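Local coordinates for Alr3699 protein (Nostoc sp., PDB 4XSP) that is a glycosyltransferase-family protein of the GT-B type, built from two Rossmann-like domains, and binds uridine-5'-diphosphate, at residues B[89-94]-B[116-121]; B[178-183]-B[296-301]; B[302-307]-B[358-363]. One frame throughout, in Å; residues are numbered along the deposited sequence.

Contact 1: B[89-94]-B[116-121]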
loop_
_atom_site.group_PDB
_atom_site.type_symbol
_atom_site.label_atom_id
_atom_site.label_comp_id
_atom_site.label_asym_id
_atom_site.label_seq_id
_atom_site.Cartn_x
_atom_site.Cartn_y
_atom_site.Cartn_z
ATOM N N LYS B 89 8.613 -1.244 5.063
ATOM C CA LYS B 89 9.785 -0.677 5.744
ATOM C C LYS B 89 9.500 0.763 6.177
ATOM O O LYS B 89 9.756 1.153 7.315
ATOM C CB LYS B 89 10.998 -0.717 4.805
ATOM C CG LYS B 89 11.530 -2.121 4.516
ATOM C CD LYS B 89 12.427 -2.103 3.280
ATOM C CE LYS B 89 12.886 -3.485 2.840
ATOM N NZ LYS B 89 13.644 -3.421 1.560
ATOM N N VAL B 90 8.904 1.514 5.269
ATOM C CA VAL B 90 8.501 2.883 5.551
ATOM C C VAL B 90 7.509 2.920 6.686
ATOM O O VAL B 90 7.702 3.673 7.647
ATOM C CB VAL B 90 7.971 3.586 4.301
ATOM C CG1 VAL B 90 7.536 5.008 4.620
ATOM C CG2 VAL B 90 9.050 3.622 3.231
ATOM N N VAL B 91 6.492 2.055 6.617
ATOM C CA VAL B 91 5.468 1.982 7.663
ATOM C C VAL B 91 6.119 1.760 9.018
ATOM O O VAL B 91 5.788 2.419 9.985
ATOM C CB VAL B 91 4.439 0.848 7.382
ATOM C CG1 VAL B 91 3.616 0.528 8.626
ATOM C CG2 VAL B 91 3.525 1.222 6.227
ATOM N N GLN B 92 7.059 0.832 9.088
ATOM C CA GLN B 92 7.642 0.466 10.379
ATOM C C GLN B 92 8.553 1.562 10.912
ATOM O O GLN B 92 8.612 1.782 12.112
ATOM C CB GLN B 92 8.441 -0.848 10.304
ATOM C CG GLN B 92 8.793 -1.384 11.698
ATOM C CD GLN B 92 10.138 -2.074 11.763
ATOM O OE1 GLN B 92 10.735 -2.389 10.734
ATOM N NE2 GLN B 92 10.622 -2.331 12.981
ATOM N N THR B 93 9.275 2.231 10.017
ATOM C CA THR B 93 10.080 3.411 10.390
ATOM C C THR B 93 9.179 4.526 10.871
ATOM O O THR B 93 9.426 5.142 11.901
ATOM C CB THR B 93 10.875 3.921 9.180
ATOM O OG1 THR B 93 11.727 2.886 8.705
ATOM C CG2 THR B 93 11.754 5.112 9.558
ATOM N N ALA B 94 8.091 4.751 10.144
ATOM C CA ALA B 94 7.158 5.814 10.520
ATOM C C ALA B 94 6.654 5.703 11.964
ATOM O O ALA B 94 6.336 6.731 12.579
ATOM C CB ALA B 94 6.007 5.869 9.542
ATOM N N PHE B 116 -1.540 6.284 6.578
ATOM C CA PHE B 116 -2.732 5.640 7.066
ATOM C C PHE B 116 -2.441 4.376 7.858
ATOM O O PHE B 116 -2.969 4.222 8.918
ATOM C CB PHE B 116 -3.938 5.622 6.110
ATOM C CG PHE B 116 -3.744 4.882 4.829
ATOM C CD1 PHE B 116 -3.762 3.499 4.798
ATOM C CD2 PHE B 116 -3.663 5.560 3.635
ATOM C CE1 PHE B 116 -3.645 2.819 3.610
ATOM C CE2 PHE B 116 -3.539 4.881 2.445
ATOM C CZ PHE B 116 -3.533 3.509 2.431
ATOM N N ILE B 117 -1.535 3.539 7.397
ATOM C CA ILE B 117 -1.161 2.362 8.159
ATOM C C ILE B 117 -0.428 2.596 9.471
ATOM O O ILE B 117 -0.821 2.063 10.465
ATOM C CB ILE B 117 -0.348 1.425 7.291
ATOM C CG1 ILE B 117 -1.101 1.188 6.015
ATOM C CG2 ILE B 117 -0.018 0.161 8.041
ATOM C CD1 ILE B 117 -0.732 -0.068 5.287
ATOM N N ALA B 118 0.587 3.455 9.475
ATOM C CA ALA B 118 1.320 3.753 10.692
ATOM C C ALA B 118 0.638 4.769 11.577
ATOM O O ALA B 118 1.107 5.037 12.665
ATOM C CB ALA B 118 2.726 4.231 10.351
ATOM N N ARG B 119 -0.451 5.361 11.097
ATOM C CA ARG B 119 -1.225 6.382 11.837
ATOM C C ARG B 119 -0.399 7.602 12.211
ATOM O O ARG B 119 -0.313 8.005 13.375
ATOM C CB ARG B 119 -1.942 5.783 13.062
ATOM C CG ARG B 119 -2.667 4.476 12.735
ATOM C CD ARG B 119 -3.858 4.226 13.646
ATOM N NE ARG B 119 -5.110 4.554 12.963
ATOM C CZ ARG B 119 -6.221 5.004 13.548
ATOM N NH1 ARG B 119 -6.281 5.192 14.864
ATOM N NH2 ARG B 119 -7.289 5.265 12.796
ATOM N N ARG B 120 0.201 8.202 11.193
ATOM C CA ARG B 120 0.949 9.428 11.378
ATOM C C ARG B 120 0.497 10.453 10.354
ATOM O O ARG B 120 0.181 10.104 9.220
ATOM C CB ARG B 120 2.457 9.160 11.240
ATOM C CG ARG B 120 3.006 8.097 12.186
ATOM C CD ARG B 120 3.161 8.686 13.568
ATOM N NE ARG B 120 3.725 7.747 14.544
ATOM C CZ ARG B 120 3.026 6.820 15.204
ATOM N NH1 ARG B 120 1.720 6.649 14.988
ATOM N NH2 ARG B 120 3.640 6.057 16.083
ATOM N N PRO B 121 0.484 11.731 10.737
ATOM C CA PRO B 121 0.095 12.800 9.805
ATOM C C PRO B 121 1.098 12.915 8.678
ATOM O O PRO B 121 2.279 12.579 8.864
ATOM C CB PRO B 121 0.133 14.064 10.652
ATOM C CG PRO B 121 0.433 13.636 12.071
ATOM C CD PRO B 121 0.943 12.240 12.040
#
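Val91 and Ile117 meet with their branches crossed at about a right angle, and this is the tightly packed part of the contact. Val91 CG1 comes to 3.7 Å from Ile117 CG2. Each of these methyls stands anti to its own backbone N (Val91 chi1 165°), which sends the branch of one helix into the branch of the other. Beta-branched residues suit this place, since branching at CB puts a methyl near the backbone with little freedom to move. Next to them Ala94 CB touches Ala118 CB at 3.8 Å. The small Ala118 lets the helices approach, and Val91 CA lies 5.4 Å from Ala118 CA.

The packing gives way to a polar, more open margin where the helix 105-118 ends. Arg119, with positive phi, turns the chain out of the helix. Arg120 folds back: chi1 (-56°) sets its CG 3.6 Å from Ala94 O, and a bend at chi2 (-77°) turns the rest of the chain along Ala94. An arginine serves well here because its guanidinium can reach several carbonyls: Arg120 NH1 donates to Arg119 O, 2.9 Å away, while NE and NH2 go to Tyr97 O and His95 O.

Both helices belong to the N-terminal Rossmann-like domain. Val90 and Ala94 turn to Leu12 and Leu10 of strand 9-13, and on the far helix Phe116 meets Phe116 and Phe150 of the second subunit.

Contact 2: B[178-183]-B[296-301]. With UDP (uridine-5'-diphosphate), chain D.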
loop_
_atom_site.group_PDB
_atom_site.type_symbol
_atom_site.label_atom_id
_atom_site.label_comp_id
_atom_site.label_asym_id
_atom_site.label_seq_id
_atom_site.Cartn_x
_atom_site.Cartn_y
_atom_site.Cartn_z
ATOM N N ILE B 178 5.237 28.073 0.220
ATOM C CA ILE B 178 6.480 28.388 0.910
ATOM C C ILE B 178 7.587 28.196 -0.109
ATOM O O ILE B 178 7.802 27.098 -0.633
ATOM C CB ILE B 178 6.725 27.515 2.120
ATOM C CG1 ILE B 178 5.601 27.675 3.125
ATOM C CG2 ILE B 178 8.029 27.926 2.824
ATOM C CD1 ILE B 178 5.717 26.762 4.329
ATOM N N TYR B 179 8.305 29.289 -0.385
ATOM C CA TYR B 179 9.349 29.339 -1.380
ATOM C C TYR B 179 10.578 28.622 -0.859
ATOM O O TYR B 179 10.696 28.396 0.342
ATOM C CB TYR B 179 9.628 30.816 -1.748
ATOM C CG TYR B 179 8.478 31.526 -2.478
ATOM C CD1 TYR B 179 7.993 31.037 -3.675
ATOM C CD2 TYR B 179 7.918 32.705 -1.999
ATOM C CE1 TYR B 179 6.964 31.692 -4.366
ATOM C CE2 TYR B 179 6.887 33.361 -2.674
ATOM C CZ TYR B 179 6.413 32.838 -3.862
ATOM O OH TYR B 179 5.371 33.442 -4.594
ATOM N N ASN B 180 11.493 28.228 -1.753
ATOM C CA ASN B 180 12.779 27.714 -1.306
ATOM C C ASN B 180 13.557 28.800 -0.562
ATOM O O ASN B 180 13.494 29.967 -0.921
ATOM C CB ASN B 180 13.643 27.278 -2.485
ATOM C CG ASN B 180 13.123 26.045 -3.228
ATOM O OD1 ASN B 180 11.933 25.726 -3.279
ATOM N ND2 ASN B 180 14.057 25.371 -3.859
ATOM N N GLY B 181 14.306 28.415 0.456
ATOM C CA GLY B 181 15.087 29.351 1.242
ATOM C C GLY B 181 16.578 29.224 0.938
ATOM O O GLY B 181 17.038 28.182 0.487
ATOM N N PHE B 182 17.312 30.317 1.117
ATOM C CA PHE B 182 18.760 30.378 0.816
ATOM C C PHE B 182 19.560 31.064 1.921
ATOM O O PHE B 182 19.079 31.995 2.516
ATOM C CB PHE B 182 18.971 31.097 -0.514
ATOM C CG PHE B 182 18.255 30.432 -1.679
ATOM C CD1 PHE B 182 16.897 30.662 -1.925
ATOM C CD2 PHE B 182 18.929 29.571 -2.492
ATOM C CE1 PHE B 182 16.251 30.045 -2.975
ATOM C CE2 PHE B 182 18.292 28.950 -3.555
ATOM C CZ PHE B 182 16.963 29.185 -3.804
ATOM N N ASP B 183 20.785 30.613 2.168
ATOM C CA ASP B 183 21.692 31.270 3.096
ATOM C C ASP B 183 22.275 32.479 2.384
ATOM O O ASP B 183 23.191 32.357 1.556
ATOM C CB ASP B 183 22.773 30.304 3.565
ATOM C CG ASP B 183 23.773 30.971 4.504
ATOM O OD1 ASP B 183 23.980 32.194 4.442
ATOM O OD2 ASP B 183 24.364 30.255 5.306
ATOM N N PHE B 296 9.841 26.593 -9.757
ATOM C CA PHE B 296 10.571 27.596 -8.979
ATOM C C PHE B 296 11.997 27.560 -9.514
ATOM O O PHE B 296 12.690 26.550 -9.381
ATOM C CB PHE B 296 10.607 27.200 -7.488
ATOM C CG PHE B 296 11.264 28.227 -6.582
ATOM C CD1 PHE B 296 12.632 28.292 -6.442
ATOM C CD2 PHE B 296 10.492 29.117 -5.843
ATOM C CE1 PHE B 296 13.234 29.242 -5.580
ATOM C CE2 PHE B 296 11.083 30.078 -5.017
ATOM C CZ PHE B 296 12.452 30.129 -4.879
ATOM N N GLY B 297 12.478 28.596 -10.138
ATOM C CA GLY B 297 13.914 28.513 -10.528
ATOM C C GLY B 297 14.883 28.881 -9.404
ATOM O O GLY B 297 15.106 30.056 -9.142
ATOM N N ARG B 298 15.464 27.891 -8.733
ATOM C CA ARG B 298 16.472 28.177 -7.707
ATOM C C ARG B 298 17.579 29.089 -8.219
ATOM O O ARG B 298 18.014 29.979 -7.520
ATOM C CB ARG B 298 17.084 26.896 -7.181
ATOM C CG ARG B 298 16.156 26.107 -6.268
ATOM C CD ARG B 298 16.763 24.797 -5.794
ATOM N NE ARG B 298 17.944 24.963 -4.932
ATOM C CZ ARG B 298 17.935 25.256 -3.635
ATOM N NH1 ARG B 298 16.797 25.473 -2.974
ATOM N NH2 ARG B 298 19.077 25.327 -2.976
ATOM N N VAL B 299 18.046 28.830 -9.439
ATOM C CA VAL B 299 19.139 29.597 -10.045
ATOM C C VAL B 299 18.792 31.074 -10.271
ATOM O O VAL B 299 19.671 31.933 -10.244
ATOM C CB VAL B 299 19.677 28.954 -11.351
ATOM C CG1 VAL B 299 20.400 27.667 -11.015
ATOM C CG2 VAL B 299 18.572 28.735 -12.387
ATOM N N ILE B 300 17.516 31.345 -10.457
ATOM C CA ILE B 300 17.035 32.686 -10.600
ATOM C C ILE B 300 17.281 33.435 -9.270
ATOM O O ILE B 300 17.957 34.467 -9.245
ATOM C CB ILE B 300 15.546 32.690 -10.938
ATOM C CG1 ILE B 300 15.281 32.084 -12.341
ATOM C CG2 ILE B 300 14.974 34.089 -10.820
ATOM C CD1 ILE B 300 13.799 32.034 -12.709
ATOM N N VAL B 301 16.772 32.872 -8.178
ATOM C CA VAL B 301 16.918 33.468 -6.858
ATOM C C VAL B 301 18.391 33.519 -6.483
ATOM O O VAL B 301 18.858 34.523 -5.935
ATOM C CB VAL B 301 16.086 32.718 -5.808
ATOM C CG1 VAL B 301 16.361 33.228 -4.391
ATOM C CG2 VAL B 301 14.608 32.862 -6.133
HETATM N N1 UDP D . 23.420 23.466 -9.570
HETATM C C2 UDP D . 24.693 23.084 -9.108
HETATM N N3 UDP D . 25.697 22.865 -9.977
HETATM C C4 UDP D . 25.494 22.969 -11.313
HETATM C C5 UDP D . 24.232 23.321 -11.807
HETATM C C6 UDP D . 23.202 23.572 -10.897
HETATM O O2 UDP D . 24.937 22.960 -7.889
HETATM O O4 UDP D . 26.450 22.744 -12.085
HETATM C "C1'" UDP D . 22.329 23.732 -8.615
HETATM C "C2'" UDP D . 21.805 25.176 -8.629
HETATM O "O2'" UDP D . 22.651 26.075 -7.881
HETATM C "C3'" UDP D . 20.422 25.018 -8.018
HETATM C "C4'" UDP D . 19.995 23.622 -8.494
HETATM O "O4'" UDP D . 21.162 22.948 -8.865
HETATM O "O3'" UDP D . 20.520 25.093 -6.579
HETATM C "C5'" UDP D . 19.132 23.653 -9.745
HETATM O "O5'" UDP D . 17.872 24.124 -9.307
HETATM P PA UDP D . 16.758 24.726 -10.288
HETATM O O1A UDP D . 17.320 26.013 -10.878
HETATM O O2A UDP D . 15.536 24.917 -9.423
HETATM O O3A UDP D . 16.606 23.580 -11.445
HETATM P PB UDP D . 15.531 22.338 -11.490
HETATM O O1B UDP D . 15.555 21.916 -12.925
HETATM O O2B UDP D . 14.212 22.971 -11.103
HETATM O O3B UDP D . 16.095 21.333 -10.522
HETATM O O HOH W 1 16.570 25.585 -0.141
HETATM O O HOH W 2 19.616 26.799 -0.332
#
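Asn180 and Phe296 lie flat against each other, amide and ring planes 12° apart, with Asn180 CG 3.9 Å above the ring plane and offset toward the rim. Asn180 CB makes an off-centre CH-pi contact on the same ring. Phe296 CG is anti to its backbone N, and this lays the ring against Asn180. Tyr179 approaches differently: its CD1 lies in the ring plane at the edge of Phe296, 3.5 Å from Phe296 CE2, and the two aromatics touch rim to rim. Tyr179 OH is held by Glu320.

Phe182 lies against the face of the Arg298 guanidinium. Its CE2 stands over the centre of that group, with the planes 27° apart, while Phe182 CE1 packs on Val301 CG1 at 3.5 Å. An aromatic ring suits this place because it can serve an apolar valine along one part and a planar cation along another.

The loop follows the last strand of the N-terminal Rossmann-like domain, whereas Arg298 opens a helix of the C-terminal one, so these side chains bridge the two halves of a GT-B fold beside the bound uridine-5'-diphosphate.

At the start of that helix, after Gly297 as N-cap, Arg298 N donates to O2A of the nucleotide's alpha-phosphate at 3.1 Å and Val299 N to O1A of the same phosphate at 3.2 Å; the helix dipole would be expected to favour the phosphate here. The arginine chain bends at its third torsion, and NE gives a fairly straight bond to the ribose O3' (163°). Two waters join NH1 and NH2 to Gly181 O.

Contact 3: B[302-307]-B[358-363]. With UDP (uridine-5'-diphosphate), chain D.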
loop_
_atom_site.group_PDB
_atom_site.type_symbol
_atom_site.label_atom_id
_atom_site.label_comp_id
_atom_site.label_asym_id
_atom_site.label_seq_id
_atom_site.Cartn_x
_atom_site.Cartn_y
_atom_site.Cartn_z
ATOM N N GLU B 302 19.141 32.470 -6.788
ATOM C CA GLU B 302 20.581 32.514 -6.516
ATOM C C GLU B 302 21.287 33.701 -7.204
ATOM O O GLU B 302 22.122 34.390 -6.609
ATOM C CB GLU B 302 21.238 31.198 -6.857
ATOM C CG GLU B 302 20.849 30.140 -5.848
ATOM C CD GLU B 302 21.267 28.757 -6.257
ATOM O OE1 GLU B 302 21.350 28.497 -7.474
ATOM O OE2 GLU B 302 21.534 27.949 -5.353
ATOM N N ALA B 303 20.881 33.970 -8.437
ATOM C CA ALA B 303 21.491 35.032 -9.214
ATOM C C ALA B 303 21.134 36.372 -8.602
ATOM O O ALA B 303 22.002 37.246 -8.444
ATOM C CB ALA B 303 21.020 34.937 -10.655
ATOM N N MET B 304 19.866 36.520 -8.217
ATOM C CA MET B 304 19.418 37.744 -7.511
ATOM C C MET B 304 20.213 37.943 -6.212
ATOM O O MET B 304 20.718 39.013 -5.958
ATOM C CB MET B 304 17.926 37.687 -7.220
ATOM C CG MET B 304 17.070 37.545 -8.488
ATOM S SD MET B 304 15.307 37.294 -8.112
ATOM C CE MET B 304 14.889 38.928 -8.522
ATOM N N LEU B 305 20.410 36.883 -5.443
ATOM C CA LEU B 305 21.206 37.005 -4.207
ATOM C C LEU B 305 22.664 37.393 -4.436
ATOM O O LEU B 305 23.305 37.955 -3.549
ATOM C CB LEU B 305 21.120 35.718 -3.384
ATOM C CG LEU B 305 19.703 35.443 -2.858
ATOM C CD1 LEU B 305 19.608 34.069 -2.249
ATOM C CD2 LEU B 305 19.264 36.478 -1.842
ATOM N N CYS B 306 23.185 37.057 -5.628
ATOM C CA CYS B 306 24.532 37.423 -6.038
ATOM C C CYS B 306 24.635 38.865 -6.511
ATOM O O CYS B 306 25.713 39.319 -6.888
ATOM C CB CYS B 306 25.022 36.495 -7.170
ATOM S SG CYS B 306 25.379 34.824 -6.615
ATOM N N GLY B 307 23.512 39.563 -6.509
ATOM C CA GLY B 307 23.450 40.911 -7.004
ATOM C C GLY B 307 23.662 41.004 -8.500
ATOM O O GLY B 307 24.263 41.957 -8.950
ATOM N N SER B 358 20.931 45.481 -8.106
ATOM C CA SER B 358 20.948 45.851 -6.692
ATOM C C SER B 358 19.559 45.649 -6.075
ATOM O O SER B 358 19.433 45.123 -4.977
ATOM C CB SER B 358 21.364 47.320 -6.558
ATOM O OG SER B 358 21.717 47.593 -5.227
ATOM N N ASN B 359 18.512 46.072 -6.778
ATOM C CA ASN B 359 17.163 45.778 -6.343
ATOM C C ASN B 359 16.946 44.280 -6.111
ATOM O O ASN B 359 16.277 43.880 -5.175
ATOM C CB ASN B 359 16.153 46.212 -7.389
ATOM C CG ASN B 359 16.038 47.701 -7.502
ATOM O OD1 ASN B 359 16.658 48.423 -6.729
ATOM N ND2 ASN B 359 15.220 48.183 -8.485
ATOM N N ALA B 360 17.505 43.459 -6.984
ATOM C CA ALA B 360 17.240 42.054 -6.930
ATOM C C ALA B 360 17.858 41.443 -5.681
ATOM O O ALA B 360 17.290 40.514 -5.063
ATOM C CB ALA B 360 17.768 41.389 -8.190
ATOM N N GLN B 361 19.018 41.943 -5.300
ATOM C CA GLN B 361 19.685 41.425 -4.097
ATOM C C GLN B 361 18.864 41.764 -2.852
ATOM O O GLN B 361 18.691 40.896 -1.950
ATOM C CB GLN B 361 21.139 41.910 -3.985
ATOM C CG GLN B 361 21.922 41.236 -2.874
ATOM C CD GLN B 361 23.394 41.624 -2.895
ATOM O OE1 GLN B 361 23.728 42.802 -2.865
ATOM N NE2 GLN B 361 24.277 40.635 -2.983
ATOM N N ALA B 362 18.323 42.973 -2.816
ATOM C CA ALA B 362 17.522 43.435 -1.645
ATOM C C ALA B 362 16.217 42.664 -1.519
ATOM O O ALA B 362 15.889 42.154 -0.436
ATOM C CB ALA B 362 17.268 44.927 -1.718
ATOM N N ILE B 363 15.486 42.536 -2.625
ATOM C CA ILE B 363 14.210 41.864 -2.601
ATOM C C ILE B 363 14.385 40.360 -2.305
ATOM O O ILE B 363 13.694 39.812 -1.441
ATOM C CB ILE B 363 13.394 42.136 -3.889
ATOM C CG1 ILE B 363 11.957 41.627 -3.777
ATOM C CG2 ILE B 363 14.010 41.437 -5.098
ATOM C CD1 ILE B 363 11.214 42.069 -2.545
HETATM N N1 UDP D . 23.420 23.466 -9.570
HETATM C C2 UDP D . 24.693 23.084 -9.108
HETATM N N3 UDP D . 25.697 22.865 -9.977
HETATM C C4 UDP D . 25.494 22.969 -11.313
HETATM C C5 UDP D . 24.232 23.321 -11.807
HETATM C C6 UDP D . 23.202 23.572 -10.897
HETATM O O2 UDP D . 24.937 22.960 -7.889
HETATM O O4 UDP D . 26.450 22.744 -12.085
HETATM C "C1'" UDP D . 22.329 23.732 -8.615
HETATM C "C2'" UDP D . 21.805 25.176 -8.629
HETATM O "O2'" UDP D . 22.651 26.075 -7.881
HETATM C "C3'" UDP D . 20.422 25.018 -8.018
HETATM C "C4'" UDP D . 19.995 23.622 -8.494
HETATM O "O4'" UDP D . 21.162 22.948 -8.865
HETATM O "O3'" UDP D . 20.520 25.093 -6.579
HETATM C "C5'" UDP D . 19.132 23.653 -9.745
HETATM O "O5'" UDP D . 17.872 24.124 -9.307
HETATM P PA UDP D . 16.758 24.726 -10.288
HETATM O O1A UDP D . 17.320 26.013 -10.878
HETATM O O2A UDP D . 15.536 24.917 -9.423
HETATM O O3A UDP D . 16.606 23.580 -11.445
HETATM P PB UDP D . 15.531 22.338 -11.490
HETATM O O1B UDP D . 15.555 21.916 -12.925
HETATM O O2B UDP D . 14.212 22.971 -11.103
HETATM O O3B UDP D . 16.095 21.333 -10.522
#
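Gln361 CA lies only 3.2 Å from Met304 O in a CA-H...O contact, an unusually close meeting of two helix backbones that the small Ala360 allows. The glutamine side chain adds a conventional bond beside it: Gln361 NE2 donates to Leu305 O over 2.9 Å, with an angle of 165° at the hydrogen. The oxygen lies near the amide plane of Gln361, whereas the nitrogen stands well above the carbonyl plane of Leu305. Gln361 CG is anti to its backbone N (chi1 -171°) and the chain is extended beyond it, a reach that suits glutamine to an acceptor in the last helical turn. There the chain leaves the helix through a Schellman motif, in which Gly307 takes the positive phi that glycine adopts easily.

Met304 folds over Ala360: Met304 CB is 3.6 Å from Ala360 O, and the bend at chi3 (104°) brings Met304 CE to 3.8 Å from Ala360 CB. A flexible methionine can follow such a surface, and its CE reaches on toward Ile363 CG2.

Glu302 turns elsewhere, to the ribose of uridine-5'-diphosphate: its carboxylate accepts O2' at OE1 (2.8 Å) and, at a longer 3.3 Å, O3' at OE2; Tyr187 also bonds OE2. Helix 298-305 thus lies between the nucleotide and helix 350-367 in the C-terminal domain, with Ala303 and Met304 against Val310 of strand 310-313 and Leu305 against Ala364 and Ser365.

In the fold
From the N terminus, contact 1 closes first, joining helices 85-94 and 105-118, with strand 99-102 between them in the chain, within the N-terminal domain. Contact 2 closes a much longer loop: the chain leaves strand 175-177, passes through most of the C-terminal sheet, and returns at 296-301, so that the two domains are tied together. Contact 3 follows in series within the C-terminal domain, closing a loop of 50 residues that holds strands 310-313 and 329-331. None of the three nests in or crosses another. Contacts 2 and 3 share helix 298-305, touch through Phe182 with Leu305 and Glu302, and both reach the nucleotide. Contact 1 stands apart, its centre about 31 Å from that of contact 2 and about 42 Å from that of contact 3.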